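Long-range contacts in Amy13K (Eubacterium rectale DSM 17629, PDB 6B3P), which probably binds starch through two family 26 carbohydrate-binding modules of a surface-anchored alpha-amylase, each holding a malto-oligosaccharide in its own glycan pocket: residues M1-N6 against A83-D88; P31-T36 against Y45-T50. All coordinates share one frame; numbering follows the deposited sequence.

In the fold
Contacts 1 and 2 lie in one mixed sheet of the first starch-binding module, their centres about 10 Å apart, and they share a seam: strand 2-8 of contact 1 runs antiparallel to strand 44-50 of contact 2, with Leu3 N and Leu49 O 2.8 Å apart in a probable hydrogen bond. Along the chain, contact 2 is nested within the loop that contact 1 closes. Contact 1 is the more buried, a regular parallel ladder flanked by aromatic rings and a buried asparagine amide. Contact 2, a splayed hairpin, puts its two methionines inward while Lys33, Thr34 and Thr36 are exposed, where a water and a formate bridge the strands.

Contact 1. Residues M1-N6 against A83-D88; sequences MDLTIN and AEYWFD
The indole of Trp86 carries the amide nitrogen of Asn6 over one face, ND2 standing 3.2 Å above the ring plane and toward its rim, with the amide and ring planes 29° apart. Glu84 CG shares that face. Trp86 also meets Trp99 edge-to-face and Trp44 with ring planes at about 80°. On the sheet's other face, Leu3 CD1 meets the Tyr85 ring at its edge, 3.9 Å from Tyr85 CD2. Asn6 suits its buried place because both ends of its amide are used: ND2 donates to the anti lone pair of Glu84 OE2 at 3.0 Å and weakly to Tyr85 O, and OD1 bonds Thr46 OG1. Glu84 reaches across because CG stands opposite the backbone N (chi1 -177°) and the chain stays extended; Thr185 also holds OE2. Thr4 lies alongside Glu84, pointing the same way. Between these two side-chain layers run five backbone bonds of a parallel ladder, from Ala83 N donating to Asp2 O to Phe87 N donating to Asn6 O at 2.7 Å. Small Ala83 leaves room for Met1, whose CE rests 3.6 Å from Ala83 CB. The pair joins the chain's first strand to strand 82-87, with strand 44-50 beside 2-6, strand 91-92 beside 83-87, and Ile5 and Phe87 packed on strand 57-62.

Contact 2. Residues P31-T36 against Y45-T50; sequences PGKTMT and YTMHLT. With FMT (formic acid), chain S; EDO (1,2-ethanediol), chain L.
A beta hairpin of the first starch-binding module joins strand 33-37 to strand 44-50, and its regular pairing is concentrated at Thr36 and Thr46. This antiparallel hydrogen-bonded pair exchanges two bonds, Thr46 N to Thr36 O at 2.7 Å and Thr36 N to Thr46 O at 2.9 Å. Beyond it the strands splay, and small molecules help to bridge them: a water donates to Thr34 O and, weakly, to Thr46 O, while a formate, probably from the crystallisation liquor, accepts an almost straight bond from His48 N (2.7 Å, 176°). Lys33 suits this place. With CG anti to its N (chi1 -172°) and every later torsion extended, it reaches across to the partner strand, where NZ donates to His48 O at 2.7 Å and weakly to the formate. The flexible, apolar methionines face inward. Met35 crosses Met47 at a slant, its CE 3.9 Å from Met47 CG, and both touch Ile5; Met47 bends at chi2 and chi3, bringing its CE 3.9 Å from Lys33 CB. Tyr45 sets its CB 3.7 Å from Met35 CB, its ring extends past the Thr36 backbone, and Tyr45 OH shares a hydrogen bond with an ethanediol, probably also from the liquor. Cutting Tyr45 back to an alanine would keep the CB contact with Met35, but is likely to uncover the backbone of Met35 and Thr36 beside which the ring lies. Thr46 OG1 is held by Thr38 and Asn6. Such a hairpin, apolar inside and polar outside, is typical of the beta-sandwich fold of starch-binding modules.

Contact 1. Residues M1-N6 against A83-D88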
loop_
_atom_site.group_PDB
_atom_site.type_symbol
_atom_site.label_atom_id
_atom_site.label_comp_id
_atom_site.label_asym_id
_atom_site.label_seq_id
_atom_site.Cartn_x
_atom_site.Cartn_y
_atom_site.Cartn_z
ATOM N N MET A 1 5.617 10.394 -6.737
ATOM C CA MET A 1 5.416 10.322 -5.262
ATOM C C MET A 1 4.244 9.409 -4.968
ATOM O O MET A 1 3.377 9.223 -5.818
ATOM C CB MET A 1 5.164 11.710 -4.669
ATOM C CG MET A 1 3.934 12.410 -5.222
ATOM S SD MET A 1 3.464 13.857 -4.260
ATOM C CE MET A 1 2.711 13.078 -2.844
ATOM N N ASP A 2 4.214 8.851 -3.763
ATOM C CA ASP A 2 3.136 7.949 -3.379
ATOM C C ASP A 2 1.974 8.725 -2.781
ATOM O O ASP A 2 2.103 9.360 -1.734
ATOM C CB ASP A 2 3.634 6.897 -2.388
ATOM C CG ASP A 2 4.871 6.176 -2.881
ATOM O OD1 ASP A 2 4.720 5.204 -3.650
ATOM O OD2 ASP A 2 5.991 6.581 -2.507
ATOM N N LEU A 3 0.837 8.660 -3.465
ATOM C CA LEU A 3 -0.392 9.293 -3.010
ATOM C C LEU A 3 -1.343 8.233 -2.483
ATOM O O LEU A 3 -1.476 7.159 -3.068
ATOM C CB LEU A 3 -1.057 10.075 -4.146
ATOM C CG LEU A 3 -2.421 10.702 -3.837
ATOM C CD1 LEU A 3 -2.280 11.838 -2.845
ATOM C CD2 LEU A 3 -3.077 11.185 -5.117
ATOM N N THR A 4 -1.990 8.541 -1.367
ATOM C CA THR A 4 -3.052 7.700 -0.834
ATOM C C THR A 4 -4.206 8.597 -0.418
ATOM O O THR A 4 -4.004 9.598 0.263
ATOM C CB THR A 4 -2.580 6.861 0.371
ATOM O OG1 THR A 4 -1.440 6.080 -0.007
ATOM C CG2 THR A 4 -3.692 5.933 0.857
ATOM N N ILE A 5 -5.411 8.243 -0.850
ATOM C CA ILE A 5 -6.606 8.983 -0.467
ATOM C C ILE A 5 -7.630 8.036 0.137
ATOM O O ILE A 5 -8.015 7.050 -0.489
ATOM C CB ILE A 5 -7.235 9.718 -1.665
ATOM C CG1 ILE A 5 -6.245 10.732 -2.242
ATOM C CG2 ILE A 5 -8.517 10.432 -1.236
ATOM C CD1 ILE A 5 -6.684 11.350 -3.558
ATOM N N ASN A 6 -8.055 8.347 1.357
ATOM C CA ASN A 6 -9.128 7.621 2.016
ATOM C C ASN A 6 -10.356 8.514 2.098
ATOM O O ASN A 6 -10.257 9.681 2.478
ATOM C CB ASN A 6 -8.705 7.165 3.413
ATOM C CG ASN A 6 -7.327 6.538 3.428
ATOM O OD1 ASN A 6 -7.159 5.373 3.071
ATOM N ND2 ASN A 6 -6.330 7.310 3.852
ATOM N N ALA A 83 2.211 11.523 0.336
ATOM C CA ALA A 83 1.063 12.212 0.916
ATOM C C ALA A 83 -0.108 11.257 1.110
ATOM O O ALA A 83 -0.489 10.541 0.185
ATOM C CB ALA A 83 0.646 13.384 0.037
ATOM N N GLU A 84 -0.662 11.238 2.320
ATOM C CA GLU A 84 -1.896 10.506 2.586
ATOM C C GLU A 84 -2.978 11.461 3.068
ATOM O O GLU A 84 -2.749 12.260 3.977
ATOM C CB GLU A 84 -1.684 9.400 3.619
ATOM C CG GLU A 84 -2.946 8.582 3.856
ATOM C CD GLU A 84 -2.702 7.299 4.628
ATOM O OE1 GLU A 84 -1.610 7.141 5.211
ATOM O OE2 GLU A 84 -3.613 6.445 4.650
ATOM N N TYR A 85 -4.154 11.363 2.455
ATOM C CA TYR A 85 -5.285 12.218 2.794
ATOM C C TYR A 85 -6.456 11.398 3.319
ATOM O O TYR A 85 -6.663 10.256 2.909
ATOM C CB TYR A 85 -5.738 13.027 1.575
ATOM C CG TYR A 85 -4.750 14.068 1.104
ATOM C CD1 TYR A 85 -4.729 15.338 1.663
ATOM C CD2 TYR A 85 -3.847 13.785 0.088
ATOM C CE1 TYR A 85 -3.829 16.294 1.230
ATOM C CE2 TYR A 85 -2.946 14.733 -0.352
ATOM C CZ TYR A 85 -2.940 15.986 0.221
ATOM O OH TYR A 85 -2.042 16.934 -0.215
ATOM N N TRP A 86 -7.213 11.997 4.232
ATOM C CA TRP A 86 -8.492 11.453 4.672
ATOM C C TRP A 86 -9.584 12.476 4.397
ATOM O O TRP A 86 -9.458 13.633 4.800
ATOM C CB TRP A 86 -8.465 11.107 6.161
ATOM C CG TRP A 86 -7.601 9.929 6.507
ATOM C CD1 TRP A 86 -8.007 8.638 6.687
ATOM C CD2 TRP A 86 -6.184 9.935 6.721
ATOM N NE1 TRP A 86 -6.932 7.843 6.997
ATOM C CE2 TRP A 86 -5.802 8.614 7.023
ATOM C CE3 TRP A 86 -5.203 10.930 6.682
ATOM C CZ2 TRP A 86 -4.480 8.262 7.286
ATOM C CZ3 TRP A 86 -3.890 10.577 6.945
ATOM C CH2 TRP A 86 -3.541 9.255 7.243
ATOM N N PHE A 87 -10.642 12.065 3.705
ATOM C CA PHE A 87 -11.766 12.960 3.463
ATOM C C PHE A 87 -13.004 12.474 4.203
ATOM O O PHE A 87 -13.599 11.457 3.853
ATOM C CB PHE A 87 -12.061 13.091 1.970
ATOM C CG PHE A 87 -12.911 14.279 1.639
ATOM C CD1 PHE A 87 -14.284 14.242 1.838
ATOM C CD2 PHE A 87 -12.340 15.441 1.150
ATOM C CE1 PHE A 87 -15.073 15.338 1.547
ATOM C CE2 PHE A 87 -13.124 16.543 0.853
ATOM C CZ PHE A 87 -14.492 16.490 1.052
ATOM N N ASP A 88 -13.370 13.227 5.233
ATOM C CA ASP A 88 -14.516 12.924 6.079
ATOM C C ASP A 88 -15.176 14.246 6.458
ATOM O O ASP A 88 -14.989 14.755 7.563
ATOM C CB ASP A 88 -14.072 12.140 7.322
ATOM C CG ASP A 88 -15.233 11.746 8.220
ATOM O OD1 ASP A 88 -16.394 11.889 7.792
ATOM O OD2 ASP A 88 -14.981 11.275 9.350
HETATM O O HOH W 1 0.784 7.631 0.372
#

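Contact 2. Residues P31-T36 against Y45-T50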
loop_
_atom_site.group_PDB
_atom_site.type_symbol
_atom_site.label_atom_id
_atom_site.label_comp_id
_atom_site.label_asym_id
_atom_site.label_seq_id
_atom_site.Cartn_x
_atom_site.Cartn_y
_atom_site.Cartn_z
ATOM N N PRO A 31 -14.453 8.980 -14.686
ATOM C CA PRO A 31 -14.483 9.509 -13.315
ATOM C C PRO A 31 -13.209 9.305 -12.489
ATOM O O PRO A 31 -13.233 9.546 -11.282
ATOM C CB PRO A 31 -15.641 8.731 -12.688
ATOM C CG PRO A 31 -15.583 7.404 -13.361
ATOM C CD PRO A 31 -15.135 7.675 -14.776
ATOM N N GLY A 32 -12.119 8.875 -13.118
ATOM C CA GLY A 32 -10.870 8.666 -12.406
ATOM C C GLY A 32 -10.706 7.235 -11.934
ATOM O O GLY A 32 -11.182 6.304 -12.582
ATOM N N LYS A 33 -10.033 7.064 -10.798
ATOM C CA LYS A 33 -9.717 5.736 -10.282
ATOM C C LYS A 33 -10.676 5.294 -9.183
ATOM O O LYS A 33 -10.871 5.994 -8.189
ATOM C CB LYS A 33 -8.284 5.703 -9.753
ATOM C CG LYS A 33 -7.819 4.312 -9.376
ATOM C CD LYS A 33 -6.335 4.277 -9.086
ATOM C CE LYS A 33 -5.863 2.858 -8.820
ATOM N NZ LYS A 33 -4.425 2.806 -8.441
ATOM N N THR A 34 -11.260 4.114 -9.368
ATOM C CA THR A 34 -12.187 3.548 -8.392
ATOM C C THR A 34 -11.481 3.299 -7.067
ATOM O O THR A 34 -10.367 2.775 -7.036
ATOM C CB THR A 34 -12.806 2.222 -8.892
ATOM O OG1 THR A 34 -13.456 2.438 -10.149
ATOM C CG2 THR A 34 -13.822 1.671 -7.884
ATOM N N MET A 35 -12.139 3.686 -5.980
ATOM C CA MET A 35 -11.604 3.491 -4.639
ATOM C C MET A 35 -12.157 2.202 -4.043
ATOM O O MET A 35 -13.363 1.956 -4.080
ATOM C CB MET A 35 -11.947 4.689 -3.754
ATOM C CG MET A 35 -11.600 6.026 -4.387
ATOM S SD MET A 35 -12.001 7.450 -3.362
ATOM C CE MET A 35 -10.720 7.349 -2.116
ATOM N N THR A 36 -11.263 1.384 -3.497
ATOM C CA THR A 36 -11.629 0.072 -2.974
ATOM C C THR A 36 -11.963 0.160 -1.490
ATOM O O THR A 36 -11.361 0.945 -0.759
ATOM C CB THR A 36 -10.492 -0.954 -3.186
ATOM O OG1 THR A 36 -10.114 -0.970 -4.567
ATOM C CG2 THR A 36 -10.926 -2.357 -2.763
ATOM N N TYR A 45 -13.270 4.146 1.824
ATOM C CA TYR A 45 -12.736 3.630 0.569
ATOM C C TYR A 45 -11.386 4.270 0.299
ATOM O O TYR A 45 -11.164 5.432 0.642
ATOM C CB TYR A 45 -13.702 3.895 -0.583
ATOM C CG TYR A 45 -15.017 3.205 -0.377
ATOM C CD1 TYR A 45 -15.987 3.758 0.444
ATOM C CD2 TYR A 45 -15.279 1.982 -0.977
ATOM C CE1 TYR A 45 -17.189 3.121 0.653
ATOM C CE2 TYR A 45 -16.477 1.337 -0.777
ATOM C CZ TYR A 45 -17.433 1.908 0.041
ATOM O OH TYR A 45 -18.634 1.262 0.242
ATOM N N THR A 46 -10.497 3.507 -0.325
ATOM C CA THR A 46 -9.100 3.899 -0.461
ATOM C C THR A 46 -8.595 3.697 -1.882
ATOM O O THR A 46 -8.907 2.693 -2.521
ATOM C CB THR A 46 -8.199 3.093 0.507
ATOM O OG1 THR A 46 -8.597 3.347 1.858
ATOM C CG2 THR A 46 -6.728 3.471 0.334
ATOM N N MET A 47 -7.813 4.661 -2.367
ATOM C CA MET A 47 -7.088 4.513 -3.627
ATOM C C MET A 47 -5.630 4.909 -3.438
ATOM O O MET A 47 -5.311 5.801 -2.648
ATOM C CB MET A 47 -7.721 5.356 -4.740
ATOM C CG MET A 47 -7.676 6.866 -4.516
ATOM S SD MET A 47 -6.166 7.650 -5.126
ATOM C CE MET A 47 -6.436 7.599 -6.894
ATOM N N HIS A 48 -4.752 4.226 -4.165
ATOM C CA HIS A 48 -3.334 4.552 -4.189
ATOM C C HIS A 48 -2.942 4.985 -5.589
ATOM O O HIS A 48 -3.553 4.567 -6.573
ATOM C CB HIS A 48 -2.489 3.357 -3.750
ATOM C CG HIS A 48 -2.692 2.968 -2.322
ATOM N ND1 HIS A 48 -1.875 3.414 -1.306
ATOM C CD2 HIS A 48 -3.624 2.179 -1.737
ATOM C CE1 HIS A 48 -2.295 2.916 -0.157
ATOM N NE2 HIS A 48 -3.353 2.161 -0.392
ATOM N N LEU A 49 -1.920 5.825 -5.674
ATOM C CA LEU A 49 -1.473 6.341 -6.957
ATOM C C LEU A 49 -0.040 6.834 -6.879
ATOM O O LEU A 49 0.406 7.323 -5.841
ATOM C CB LEU A 49 -2.384 7.480 -7.422
ATOM C CG LEU A 49 -2.332 7.837 -8.910
ATOM C CD1 LEU A 49 -3.014 6.763 -9.752
ATOM C CD2 LEU A 49 -2.968 9.197 -9.154
ATOM N N THR A 50 0.674 6.681 -7.988
ATOM C CA THR A 50 1.968 7.317 -8.171
ATOM C C THR A 50 1.747 8.538 -9.038
ATOM O O THR A 50 1.179 8.429 -10.125
ATOM C CB THR A 50 2.998 6.387 -8.845
ATOM O OG1 THR A 50 3.192 5.215 -8.045
ATOM C CG2 THR A 50 4.340 7.108 -9.032
HETATM C C FMT S . -5.854 1.104 -5.238
HETATM O O1 FMT S . -5.733 2.241 -5.665
HETATM O O2 FMT S . -5.116 0.676 -4.358
HETATM C C1 EDO L . -20.537 3.374 2.260
HETATM O O1 EDO L . -20.656 1.942 2.264
HETATM C C2 EDO L . -21.881 4.010 2.605
HETATM O O2 EDO L . -22.829 3.745 1.560
HETATM O O HOH W 2 -9.018 1.104 -5.632
#